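Local coordinates for protein 3-deoxy-manno-octulosonate cytidylyltransferase (Escherichia coli, PDB 1H7E) that transfers the CMP unit of CTP to the eight-carbon sugar acid KDO, releasing diphosphate, a step that probably activates the sugar for lipopolysaccharide synthesis, at residues V48-P53 and A66-N71; A3-P8 and A44-A49. All blocks are in the same frame, centred on the assembly; numbering follows the deposited sequence.

Interaction 1: residues V48-P53 and A66-N71; sequences VATDDP and AIMTRN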
# COMPACT_ATOMS: atom_id res chain seq x y z
N VAL A 48 6.38 -32.20 1.61
CA VAL A 48 5.87 -31.74 2.90
C VAL A 48 7.13 -31.40 3.70
O VAL A 48 8.04 -32.23 3.82
CB VAL A 48 5.07 -32.84 3.65
CG1 VAL A 48 4.71 -32.37 5.04
CG2 VAL A 48 3.82 -33.20 2.88
N ALA A 49 7.21 -30.16 4.17
CA ALA A 49 8.35 -29.68 4.94
C ALA A 49 7.93 -29.68 6.40
O ALA A 49 6.97 -29.01 6.78
CB ALA A 49 8.75 -28.28 4.49
N THR A 50 8.62 -30.47 7.22
CA THR A 50 8.25 -30.56 8.62
C THR A 50 9.44 -30.56 9.54
O THR A 50 10.58 -30.72 9.10
CB THR A 50 7.40 -31.82 8.87
OG1 THR A 50 6.91 -31.81 10.22
CG2 THR A 50 8.21 -33.07 8.67
N ASP A 51 9.17 -30.31 10.82
CA ASP A 51 10.19 -30.30 11.85
C ASP A 51 9.91 -31.39 12.90
O ASP A 51 10.64 -31.51 13.90
CB ASP A 51 10.30 -28.91 12.52
CG ASP A 51 8.99 -28.44 13.18
OD1 ASP A 51 7.94 -29.10 13.02
OD2 ASP A 51 9.01 -27.38 13.85
N ASP A 52 8.89 -32.21 12.64
CA ASP A 52 8.48 -33.27 13.55
C ASP A 52 8.45 -34.66 12.90
O ASP A 52 7.80 -34.84 11.87
CB ASP A 52 7.10 -32.92 14.12
CG ASP A 52 6.71 -33.80 15.29
OD1 ASP A 52 6.15 -34.88 15.04
OD2 ASP A 52 6.97 -33.40 16.46
N PRO A 53 9.13 -35.66 13.51
CA PRO A 53 9.19 -37.04 13.00
C PRO A 53 7.84 -37.75 12.91
O PRO A 53 7.67 -38.67 12.10
CB PRO A 53 10.14 -37.74 13.98
CG PRO A 53 9.96 -36.96 15.25
CD PRO A 53 9.91 -35.53 14.75
N ALA A 66 8.55 -36.24 2.25
CA ALA A 66 8.72 -35.35 3.39
C ALA A 66 10.21 -34.98 3.48
O ALA A 66 11.08 -35.73 3.03
CB ALA A 66 8.26 -36.03 4.68
N ILE A 67 10.48 -33.79 4.00
CA ILE A 67 11.85 -33.33 4.18
C ILE A 67 11.89 -32.66 5.54
O ILE A 67 11.01 -31.86 5.87
CB ILE A 67 12.31 -32.36 3.05
CG1 ILE A 67 13.71 -31.82 3.35
CG2 ILE A 67 11.29 -31.24 2.87
CD1 ILE A 67 14.35 -31.16 2.18
N MET A 68 12.80 -33.12 6.39
CA MET A 68 12.95 -32.57 7.72
C MET A 68 13.69 -31.25 7.62
O MET A 68 14.65 -31.09 6.86
CB MET A 68 13.72 -33.54 8.62
CG MET A 68 12.91 -34.73 9.09
SD MET A 68 11.70 -34.31 10.36
CE MET A 68 12.76 -34.01 11.80
N THR A 69 13.21 -30.28 8.40
CA THR A 69 13.78 -28.95 8.40
C THR A 69 14.05 -28.57 9.85
O THR A 69 13.66 -29.30 10.75
CB THR A 69 12.81 -27.92 7.75
OG1 THR A 69 11.54 -27.96 8.41
CG2 THR A 69 12.59 -28.24 6.27
N ARG A 70 14.75 -27.47 10.08
CA ARG A 70 15.03 -27.04 11.45
C ARG A 70 13.76 -26.58 12.17
O ARG A 70 12.80 -26.13 11.54
CB ARG A 70 16.06 -25.92 11.46
CG ARG A 70 17.42 -26.38 10.98
CD ARG A 70 18.49 -25.36 11.29
NE ARG A 70 18.25 -24.11 10.59
CZ ARG A 70 18.64 -23.86 9.34
NH1 ARG A 70 19.30 -24.78 8.64
NH2 ARG A 70 18.39 -22.68 8.79
N ASN A 71 13.73 -26.76 13.49
CA ASN A 71 12.58 -26.35 14.30
C ASN A 71 12.75 -24.91 14.81
O ASN A 71 11.79 -24.30 15.28
CB ASN A 71 12.34 -27.32 15.47
CG ASN A 71 13.62 -27.62 16.26
OD1 ASN A 71 14.11 -28.75 16.24
ND2 ASN A 71 14.14 -26.61 16.96

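Interaction 2: residues A3-P8 and A44-A49; sequences AVIVIP and AEVWVA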
# COMPACT_ATOMS: atom_id res chain seq x y z
N ALA A 3 8.51 -26.41 -11.51
CA ALA A 3 7.83 -25.87 -10.36
C ALA A 3 7.59 -26.99 -9.37
O ALA A 3 7.30 -28.11 -9.77
CB ALA A 3 6.49 -25.28 -10.78
N VAL A 4 7.73 -26.68 -8.09
CA VAL A 4 7.44 -27.67 -7.05
C VAL A 4 6.52 -27.05 -5.99
O VAL A 4 6.49 -25.83 -5.81
CB VAL A 4 8.72 -28.23 -6.35
CG1 VAL A 4 9.71 -28.78 -7.41
CG2 VAL A 4 9.36 -27.20 -5.47
N ILE A 5 5.72 -27.88 -5.36
CA ILE A 5 4.83 -27.41 -4.31
C ILE A 5 5.40 -27.88 -2.99
O ILE A 5 5.76 -29.05 -2.85
CB ILE A 5 3.40 -27.96 -4.46
CG1 ILE A 5 2.71 -27.29 -5.64
CG2 ILE A 5 2.62 -27.79 -3.16
CD1 ILE A 5 1.37 -27.89 -5.97
N VAL A 6 5.53 -26.96 -2.04
CA VAL A 6 6.03 -27.28 -0.71
C VAL A 6 4.91 -27.00 0.28
O VAL A 6 4.31 -25.91 0.27
CB VAL A 6 7.29 -26.46 -0.33
CG1 VAL A 6 7.73 -26.79 1.08
CG2 VAL A 6 8.42 -26.76 -1.30
N ILE A 7 4.60 -27.98 1.12
CA ILE A 7 3.55 -27.84 2.12
C ILE A 7 4.17 -27.87 3.51
O ILE A 7 4.63 -28.92 3.96
CB ILE A 7 2.54 -29.01 2.02
CG1 ILE A 7 1.93 -29.09 0.62
CG2 ILE A 7 1.43 -28.85 3.08
CD1 ILE A 7 1.26 -30.42 0.34
N PRO A 8 4.25 -26.71 4.19
CA PRO A 8 4.81 -26.64 5.55
C PRO A 8 3.81 -27.32 6.47
O PRO A 8 2.62 -26.99 6.44
CB PRO A 8 4.83 -25.13 5.83
CG PRO A 8 4.91 -24.51 4.50
CD PRO A 8 3.96 -25.36 3.68
N ALA A 44 6.04 -30.52 -10.94
CA ALA A 44 6.92 -31.69 -11.00
C ALA A 44 6.93 -32.57 -9.76
O ALA A 44 6.91 -33.79 -9.86
CB ALA A 44 8.33 -31.25 -11.33
N GLU A 45 6.99 -31.95 -8.58
CA GLU A 45 7.02 -32.71 -7.33
C GLU A 45 6.26 -31.98 -6.25
O GLU A 45 6.14 -30.76 -6.28
CB GLU A 45 8.47 -32.88 -6.83
CG GLU A 45 9.47 -33.51 -7.78
CD GLU A 45 10.92 -33.23 -7.39
OE1 GLU A 45 11.21 -33.13 -6.18
OE2 GLU A 45 11.77 -33.09 -8.30
N VAL A 46 5.83 -32.73 -5.25
CA VAL A 46 5.12 -32.18 -4.12
C VAL A 46 5.82 -32.68 -2.87
O VAL A 46 6.04 -33.89 -2.70
CB VAL A 46 3.63 -32.59 -4.11
CG1 VAL A 46 2.94 -32.01 -2.87
CG2 VAL A 46 2.94 -32.08 -5.37
N TRP A 47 6.20 -31.74 -2.00
CA TRP A 47 6.91 -32.04 -0.75
C TRP A 47 6.24 -31.49 0.49
O TRP A 47 5.71 -30.39 0.47
CB TRP A 47 8.29 -31.41 -0.79
CG TRP A 47 9.21 -32.02 -1.77
CD1 TRP A 47 9.31 -31.74 -3.11
CD2 TRP A 47 10.22 -32.99 -1.49
NE1 TRP A 47 10.33 -32.47 -3.67
CE2 TRP A 47 10.90 -33.24 -2.70
CE3 TRP A 47 10.62 -33.66 -0.32
CZ2 TRP A 47 11.97 -34.15 -2.77
CZ3 TRP A 47 11.67 -34.55 -0.39
CH2 TRP A 47 12.33 -34.79 -1.62
N VAL A 48 6.38 -32.20 1.61
CA VAL A 48 5.87 -31.74 2.90
C VAL A 48 7.13 -31.40 3.70
O VAL A 48 8.04 -32.23 3.82
CB VAL A 48 5.07 -32.84 3.65
CG1 VAL A 48 4.71 -32.37 5.04
CG2 VAL A 48 3.82 -33.20 2.88
N ALA A 49 7.21 -30.16 4.17
CA ALA A 49 8.35 -29.68 4.94
C ALA A 49 7.93 -29.68 6.40
O ALA A 49 6.97 -29.01 6.78
CB ALA A 49 8.75 -28.28 4.49

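Interaction 1: residues V48-P53 and A66-N71
Thr50 and Met68 meet side chain to side chain where two parallel strands of a beta-alpha-beta unit come to their ends. Strand 45-50 leads through helix 53-61 into strand 65-68, the outermost strand on this side of the sheet within the chain. Met68 is bent at chi2 and chi3, and the fold of its chain carries the sulfur back over the neighbouring strand. SD lies 4.1 Å from Thr50 CG2, the two side chains slanting across each other. CE goes on past the carbonyl oxygen of Asp51 toward the ring of Pro53.

The other branch of Thr50, OG1, serves its own segment. OG1 stands opposite the backbone N (chi1 -173°) and accepts the N-H of Asp52 at 3.2 Å, an ST turn; it also hydrogen-bonds Ala9 O. A valine here would probably leave the Asp52 N-H without this acceptor and Ala9 O without its hydroxyl donor, and loosen the turn into helix 53-61. Asp52 is the N-cap of that helix and forms a salt bridge with Arg54.

On the face of Ala49, CG2 of Ile67 sits 4.2 Å from Ala49 CB, while the rest of the isoleucine runs outward to Lys86. Beyond the strands, Asp51 and Asn71 cross at about a right angle, with OD2 of Asp51 3.7 Å from CB of the poorly ordered Asn71. The carbonyl of Thr50 takes two donors from one residue: the N of Thr69 at 2.8 Å and, weakly, Thr69 OG1 at 3.0 Å.

Interaction 2: residues A3-P8 and A44-A49
Strands 3-8 and 45-49 run parallel, their axes 4.5 Å apart at the closest and inclined by 23°. Ile5 and Ile7 each bond through both N and O to the other strand. Ile5 N bonds to Glu45 O and Trp47 N to Ile5 O; the Ile7 N to Trp47 O bond is short, at 2.7 Å. The last bond, Ala49 N to Ile7 O, differs from the others because its donor stands above the carbonyl plane.

On one face Ile5, Ile7, Val46 and Val48 form an apolar layer. CG1 of Val46 serves both isoleucines: it lies 4.2 Å from CG2 of Ile5 and 4.0 Å from CD1 of Ile7. That branch is turned away from its own backbone N (chi1 178°), while Ile7 is extended at chi2 and brings its terminal methyl across. Helix 29-38 covers this layer, with Ile30 and Val33 on Ile7 and Ala37 on Val46.

The two strands belong to the central mixed sheet of a GT-A-type nucleotidyltransferase, a Rossmann-like alpha/beta core with helices on both faces. Strand 3-8 is also paired with strand 91-94, so it lies inside the sheet.

The opposite face carries Val6, Trp47 and Ala49. CG1 of Val6 touches CB of Ala49 at 3.9 Å, and Leu80 and Val83 of helix 76-86 pack on Val6. The NE1 edge of the Trp47 indole faces back along its own strand, where NE1 gives a 2.7 Å hydrogen bond to OE1 of Glu45. The oxygen lies near the ring plane, and this bond probably limits the turning of the indole; on the carboxylate it uses the anti side of OE1. The other oxygen, OE2, makes a salt bridge with Lys2.

How the interactions relate
Both interactions use strand 45-50, and Val48 and Ala49 belong to both. Interaction 2 pairs one edge of that strand with strand 3-8; interaction 1 pairs the other with strand 65-68. The three are consecutive parallel strands of one sheet, and the centres of the two contacts lie about 12 Å apart. Trp47 of interaction 2 also packs on interaction 1: its CZ3 is 3.7 Å from Ala66 O, and its CE3 is 4.0 Å from Ile67 CB. Helix 76-86 touches both, with Val83 meeting Ala49, Val6 and Thr69. In this apo-enzyme no substrate marks the active site. In GT-A-type enzymes the nucleotide generally binds near the C-terminal ends of such strands.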